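Long-range contacts in phosphoribosyl-glycinamide (GAR) synthetase (Cryptococcus neoformans var. grubii serotype A, PDB 7LVO), which catalyses two steps of de novo purine synthesis, the portion modelled here being the GAR synthetase half, which joins glycine to phosphoribosylamine at the expense of ATP: residues A176-K181 / E209-L214; F183-S188 / V232-S237. All blocks are in the same frame, centred on the assembly; numbering follows the deposited sequence.

In the fold
From the N terminus the chain runs through helix 171-179, turns through 183-188 into strand 188-192, then passes by way of helix 207-218 to strand 229-234. Contact 1 closes the first loop by bringing helix 207-218 against the end of helix 171-179. Contact 2 opens within that loop and closes beyond it, where 232-237 returns to 183-188, so the two cross along the chain. Together they tie both helices and the strands 188-192 and 229-234 into one small α+β unit of the ATP-grasp region. Their centres lie about 12 Å apart, and they meet directly: Tyr177 of contact 1 packs on both Phe183 and Val232 of contact 2.

Contact 1. Residues A176-K181 / E209-L214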
loop_
_atom_site.group_PDB
_atom_site.type_symbol
_atom_site.label_atom_id
_atom_site.label_comp_id
_atom_site.label_asym_id
_atom_site.label_seq_id
_atom_site.Cartn_x
_atom_site.Cartn_y
_atom_site.Cartn_z
ATOM N N ALA A 176 24.682 -18.248 -14.677
ATOM C CA ALA A 176 24.398 -19.361 -15.575
ATOM C C ALA A 176 22.918 -19.437 -15.921
ATOM O O ALA A 176 22.560 -19.823 -17.040
ATOM C CB ALA A 176 24.858 -20.673 -14.942
ATOM N N TYR A 177 22.043 -19.079 -14.979
ATOM C CA TYR A 177 20.608 -19.137 -15.240
ATOM C C TYR A 177 20.214 -18.159 -16.338
ATOM O O TYR A 177 19.403 -18.487 -17.212
ATOM C CB TYR A 177 19.838 -18.854 -13.950
ATOM C CG TYR A 177 18.334 -18.908 -14.097
ATOM C CD1 TYR A 177 17.685 -20.105 -14.358
ATOM C CD2 TYR A 177 17.563 -17.762 -13.966
ATOM C CE1 TYR A 177 16.315 -20.158 -14.490
ATOM C CE2 TYR A 177 16.189 -17.806 -14.093
ATOM C CZ TYR A 177 15.569 -19.009 -14.353
ATOM O OH TYR A 177 14.199 -19.057 -14.481
ATOM N N ILE A 178 20.773 -16.948 -16.310
ATOM C CA ILE A 178 20.492 -15.980 -17.366
ATOM C C ILE A 178 21.143 -16.422 -18.670
ATOM O O ILE A 178 20.575 -16.247 -19.754
ATOM C CB ILE A 178 20.964 -14.576 -16.943
ATOM C CG1 ILE A 178 20.208 -14.123 -15.694
ATOM C CG2 ILE A 178 20.778 -13.581 -18.079
ATOM C CD1 ILE A 178 20.698 -12.813 -15.112
ATOM N N LYS A 179 22.340 -17.007 -18.588
ATOM C CA LYS A 179 23.047 -17.449 -19.783
ATOM C C LYS A 179 22.278 -18.514 -20.554
ATOM O O LYS A 179 22.511 -18.679 -21.755
ATOM C CB LYS A 179 24.430 -17.977 -19.392
ATOM C CG LYS A 179 25.302 -18.415 -20.555
ATOM C CD LYS A 179 26.645 -18.942 -20.057
ATOM C CE LYS A 179 27.474 -19.536 -21.186
ATOM N NZ LYS A 179 28.777 -20.067 -20.692
ATOM N N SER A 180 21.366 -19.230 -19.898
ATOM C CA SER A 180 20.606 -20.293 -20.538
ATOM C C SER A 180 19.308 -19.808 -21.173
ATOM O O SER A 180 18.569 -20.627 -21.730
ATOM C CB SER A 180 20.291 -21.396 -19.522
ATOM O OG SER A 180 19.491 -20.907 -18.461
ATOM N N LYS A 181 19.008 -18.509 -21.105
ATOM C CA LYS A 181 17.805 -17.958 -21.714
ATOM C C LYS A 181 16.580 -18.755 -21.281
ATOM O O LYS A 181 16.042 -19.542 -22.069
ATOM C CB LYS A 181 17.927 -17.964 -23.239
ATOM C CG LYS A 181 19.074 -17.131 -23.789
ATOM C CD LYS A 181 18.848 -15.644 -23.557
ATOM C CE LYS A 181 19.850 -14.802 -24.337
ATOM N NZ LYS A 181 21.260 -15.089 -23.946
ATOM N N GLU A 209 22.852 -6.010 -19.153
ATOM C CA GLU A 209 22.374 -5.284 -17.983
ATOM C C GLU A 209 21.933 -6.222 -16.868
ATOM O O GLU A 209 21.928 -5.815 -15.700
ATOM C CB GLU A 209 21.224 -4.355 -18.373
ATOM C CG GLU A 209 21.558 -3.410 -19.517
ATOM C CD GLU A 209 20.443 -2.430 -19.807
ATOM O OE1 GLU A 209 19.551 -2.272 -18.943
ATOM O OE2 GLU A 209 20.458 -1.821 -20.898
ATOM N N ALA A 210 21.565 -7.461 -17.201
ATOM C CA ALA A 210 21.168 -8.419 -16.173
ATOM C C ALA A 210 22.374 -8.896 -15.373
ATOM O O ALA A 210 22.328 -8.961 -14.139
ATOM C CB ALA A 210 20.437 -9.600 -16.811
ATOM N N PHE A 211 23.466 -9.236 -16.062
ATOM C CA PHE A 211 24.678 -9.646 -15.359
ATOM C C PHE A 211 25.206 -8.520 -14.476
ATOM O O PHE A 211 25.665 -8.762 -13.352
ATOM C CB PHE A 211 25.744 -10.091 -16.360
ATOM C CG PHE A 211 25.250 -11.094 -17.363
ATOM C CD1 PHE A 211 24.839 -12.354 -16.961
ATOM C CD2 PHE A 211 25.210 -10.781 -18.712
ATOM C CE1 PHE A 211 24.386 -13.281 -17.884
ATOM C CE2 PHE A 211 24.758 -11.702 -19.640
ATOM C CZ PHE A 211 24.346 -12.953 -19.225
ATOM N N ALA A 212 25.150 -7.283 -14.966
ATOM C CA ALA A 212 25.551 -6.149 -14.141
ATOM C C ALA A 212 24.600 -5.964 -12.967
ATOM O O ALA A 212 25.037 -5.677 -11.843
ATOM C CB ALA A 212 25.616 -4.880 -14.987
ATOM N N ALA A 213 23.295 -6.126 -13.204
ATOM C CA ALA A 213 22.319 -5.993 -12.132
ATOM C C ALA A 213 22.460 -7.088 -11.082
ATOM O O ALA A 213 22.052 -6.882 -9.934
ATOM C CB ALA A 213 20.901 -5.998 -12.706
ATOM N N LEU A 214 23.026 -8.240 -11.444
ATOM C CA LEU A 214 23.241 -9.298 -10.463
ATOM C C LEU A 214 24.439 -8.997 -9.569
ATOM O O LEU A 214 24.407 -9.281 -8.367
ATOM C CB LEU A 214 23.431 -10.645 -11.163
ATOM C CG LEU A 214 22.201 -11.237 -11.854
ATOM C CD1 LEU A 214 22.538 -12.588 -12.471
ATOM C CD2 LEU A 214 21.045 -11.364 -10.873
#
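Tyr177 O, the carbonyl just ahead of the Ile178 that packs on Phe211 and Leu214, accepts a hydrogen bond of 2.7 Å from Ser180 OG, which comes from above the carbonyl plane, and a weak one from Ser180 N. These bonds belong to the last turn of helix 171-179; Lys181 beyond it is the first residue to leave helical backbone angles, with positive phi. Lys181 NZ forms a salt bridge with Asp207, at the start of helix 207-218.

Between the helices the contact itself is apolar and centres on Ile178, whose two branches take different partners. With chi1 at -62°, CG1 lies beside the backbone N, and the extended chi2 (174°) brings CD1 to Leu214 and Ala210; there Ile178 CD1 meets Leu214 CD1 tip to tip at 3.2 Å, tight for two methyls, and lies 3.6 Å from Ala210 CB. The two helices lie against the antiparallel sheet of the smaller α+β subdomain of an ATP-grasp fold, and Ala210 and Leu214 also touch Ile190 of strand 188-192. The other branch, Ile178 CG2, comes obliquely to the Phe211 ring, 3.6 Å from its CE1, the two side chains passing in opposite senses. Val175, about a turn before Ile178 in helix 171-179, also touches Phe211, while the extended Lys179 chain leads away from the helix pair.

Contact 2. Residues F183-S188 / V232-S237; sequences FTSGRS and VEEYLS
The guanidinium of Arg187 lies flat over the ring of Tyr235, the planes 18° apart. Arg187 CZ sits above the middle of the ring, 4.2 Å from its centroid, a cation-pi stack. The two side chains run side by side in the same direction, starting from Arg187 CB and Tyr235 CB at 3.6 Å; a bend at chi3 (60°) turns the head of the arginine over the phenol. Tyr235 N hydrogen-bonds to Arg187 O at 3.0 Å.

Glu234 fixes the preceding turn. Its OE2 takes a bond of 2.7 Å from Ser185 OG, on the anti side of the carboxylate, and one of 3.2 Å from Ser185 N, which arrives from above the carboxylate plane. Ser185 is the third residue of a type I turn from Phe183 to Gly186, so both donors tie that turn to the strand. The glutamate chain starts over the Phe183 ring, where Glu234 CB makes a CH-pi contact 3.9 Å from the ring centroid, and runs off past Phe183 CB to Ser185; carboxylate and ring planes are nearly parallel (4°), but the groups are not stacked. Glu234 N lies over a face of the same ring, and Val232 CG1 touches Phe183 CE2 at 4.0 Å.

The CB of Glu233 points away from 183-188, and its carboxylate forms salt bridges with Lys150 and Lys191, about 7 Å, side chain to side chain, from Glu331, a predicted magnesium ligand. Both segments fall in the predicted ATP-binding range of the ATP-grasp region. Ser188 and Glu234 form an antiparallel, non-hydrogen-bonded pair where strand 188-192 begins alongside the end of strand 229-234, whose other neighbour, strand 163-167, is joined by backbone bonds of Val232 with Arg164 and Glu234 with Ala162. Helix 171-179 precedes the turn, and helix 207-218 connects the paired strands.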
loop_
_atom_site.group_PDB
_atom_site.type_symbol
_atom_site.label_atom_id
_atom_site.label_comp_id
_atom_site.label_asym_id
_atom_site.label_seq_id
_atom_site.Cartn_x
_atom_site.Cartn_y
_atom_site.Cartn_z
ATOM N N PHE A 183 13.537 -17.587 -20.173
ATOM C CA PHE A 183 12.256 -16.903 -20.291
ATOM C C PHE A 183 11.866 -16.745 -21.756
ATOM O O PHE A 183 12.669 -16.283 -22.577
ATOM C CB PHE A 183 12.314 -15.538 -19.603
ATOM C CG PHE A 183 12.634 -15.616 -18.138
ATOM C CD1 PHE A 183 12.140 -16.657 -17.367
ATOM C CD2 PHE A 183 13.439 -14.668 -17.538
ATOM C CE1 PHE A 183 12.433 -16.739 -16.020
ATOM C CE2 PHE A 183 13.739 -14.746 -16.192
ATOM C CZ PHE A 183 13.234 -15.782 -15.433
ATOM N N THR A 184 10.625 -17.123 -22.072
ATOM C CA THR A 184 10.138 -17.014 -23.442
ATOM C C THR A 184 10.133 -15.567 -23.915
ATOM O O THR A 184 10.446 -15.285 -25.078
ATOM C CB THR A 184 8.735 -17.613 -23.549
ATOM O OG1 THR A 184 8.760 -18.973 -23.095
ATOM C CG2 THR A 184 8.243 -17.569 -24.989
ATOM N N SER A 185 9.778 -14.635 -23.029
ATOM C CA SER A 185 9.716 -13.229 -23.410
ATOM C C SER A 185 11.086 -12.652 -23.748
ATOM O O SER A 185 11.158 -11.584 -24.365
ATOM C CB SER A 185 9.070 -12.410 -22.291
ATOM O OG SER A 185 7.739 -12.834 -22.055
ATOM N N GLY A 186 12.166 -13.329 -23.361
ATOM C CA GLY A 186 13.504 -12.849 -23.621
ATOM C C GLY A 186 14.013 -11.798 -22.658
ATOM O O GLY A 186 15.191 -11.425 -22.745
ATOM N N ARG A 187 13.176 -11.306 -21.749
ATOM C CA ARG A 187 13.575 -10.304 -20.770
ATOM C C ARG A 187 13.383 -10.855 -19.365
ATOM O O ARG A 187 12.417 -11.574 -19.095
ATOM C CB ARG A 187 12.771 -9.010 -20.941
ATOM C CG ARG A 187 12.933 -8.356 -22.306
ATOM C CD ARG A 187 12.243 -7.002 -22.345
ATOM N NE ARG A 187 12.791 -6.091 -21.346
ATOM C CZ ARG A 187 12.400 -4.835 -21.182
ATOM N NH1 ARG A 187 11.456 -4.301 -21.940
ATOM N NH2 ARG A 187 12.974 -4.095 -20.238
ATOM N N SER A 188 14.306 -10.505 -18.473
ATOM C CA SER A 188 14.285 -10.961 -17.094
ATOM C C SER A 188 14.105 -9.774 -16.159
ATOM O O SER A 188 14.403 -8.627 -16.508
ATOM C CB SER A 188 15.578 -11.711 -16.733
ATOM O OG SER A 188 15.753 -12.853 -17.552
ATOM N N VAL A 232 14.890 -13.960 -9.773
ATOM C CA VAL A 232 14.988 -13.726 -11.207
ATOM C C VAL A 232 13.751 -14.338 -11.844
ATOM O O VAL A 232 13.556 -15.560 -11.781
ATOM C CB VAL A 232 16.271 -14.329 -11.800
ATOM C CG1 VAL A 232 16.363 -14.029 -13.283
ATOM C CG2 VAL A 232 17.495 -13.802 -11.061
ATOM N N GLU A 233 12.917 -13.496 -12.455
ATOM C CA GLU A 233 11.645 -13.951 -13.000
ATOM C C GLU A 233 11.402 -13.319 -14.359
ATOM O O GLU A 233 12.030 -12.325 -14.731
ATOM C CB GLU A 233 10.482 -13.625 -12.053
ATOM C CG GLU A 233 10.268 -12.147 -11.827
ATOM C CD GLU A 233 9.121 -11.866 -10.875
ATOM O OE1 GLU A 233 8.916 -12.670 -9.947
ATOM O OE2 GLU A 233 8.428 -10.842 -11.067
ATOM N N GLU A 234 10.466 -13.910 -15.097
ATOM C CA GLU A 234 10.178 -13.463 -16.452
ATOM C C GLU A 234 9.530 -12.084 -16.448
ATOM O O GLU A 234 8.660 -11.786 -15.624
ATOM C CB GLU A 234 9.261 -14.467 -17.153
ATOM C CG GLU A 234 8.980 -14.143 -18.613
ATOM C CD GLU A 234 8.150 -15.212 -19.299
ATOM O OE1 GLU A 234 7.763 -16.189 -18.629
ATOM O OE2 GLU A 234 7.882 -15.072 -20.508
ATOM N N TYR A 235 9.962 -11.241 -17.381
ATOM C CA TYR A 235 9.353 -9.932 -17.580
ATOM C C TYR A 235 8.041 -10.108 -18.336
ATOM O O TYR A 235 8.031 -10.621 -19.462
ATOM C CB TYR A 235 10.304 -9.014 -18.346
ATOM C CG TYR A 235 9.710 -7.676 -18.719
ATOM C CD1 TYR A 235 9.777 -6.595 -17.851
ATOM C CD2 TYR A 235 9.087 -7.491 -19.946
ATOM C CE1 TYR A 235 9.239 -5.369 -18.192
ATOM C CE2 TYR A 235 8.544 -6.268 -20.297
ATOM C CZ TYR A 235 8.622 -5.212 -19.417
ATOM O OH TYR A 235 8.082 -3.991 -19.765
ATOM N N LEU A 236 6.943 -9.687 -17.722
ATOM C CA LEU A 236 5.621 -9.820 -18.316
ATOM C C LEU A 236 5.136 -8.471 -18.837
ATOM O O LEU A 236 5.507 -7.413 -18.321
ATOM C CB LEU A 236 4.622 -10.376 -17.301
ATOM C CG LEU A 236 4.961 -11.741 -16.704
ATOM C CD1 LEU A 236 3.880 -12.173 -15.710
ATOM C CD2 LEU A 236 5.140 -12.784 -17.790
ATOM N N SER A 237 4.297 -8.523 -19.866
ATOM C CA SER A 237 3.739 -7.338 -20.495
ATOM C C SER A 237 2.233 -7.305 -20.283
ATOM O O SER A 237 1.558 -8.334 -20.380
ATOM C CB SER A 237 4.057 -7.315 -21.995
ATOM O OG SER A 237 5.456 -7.344 -22.219
#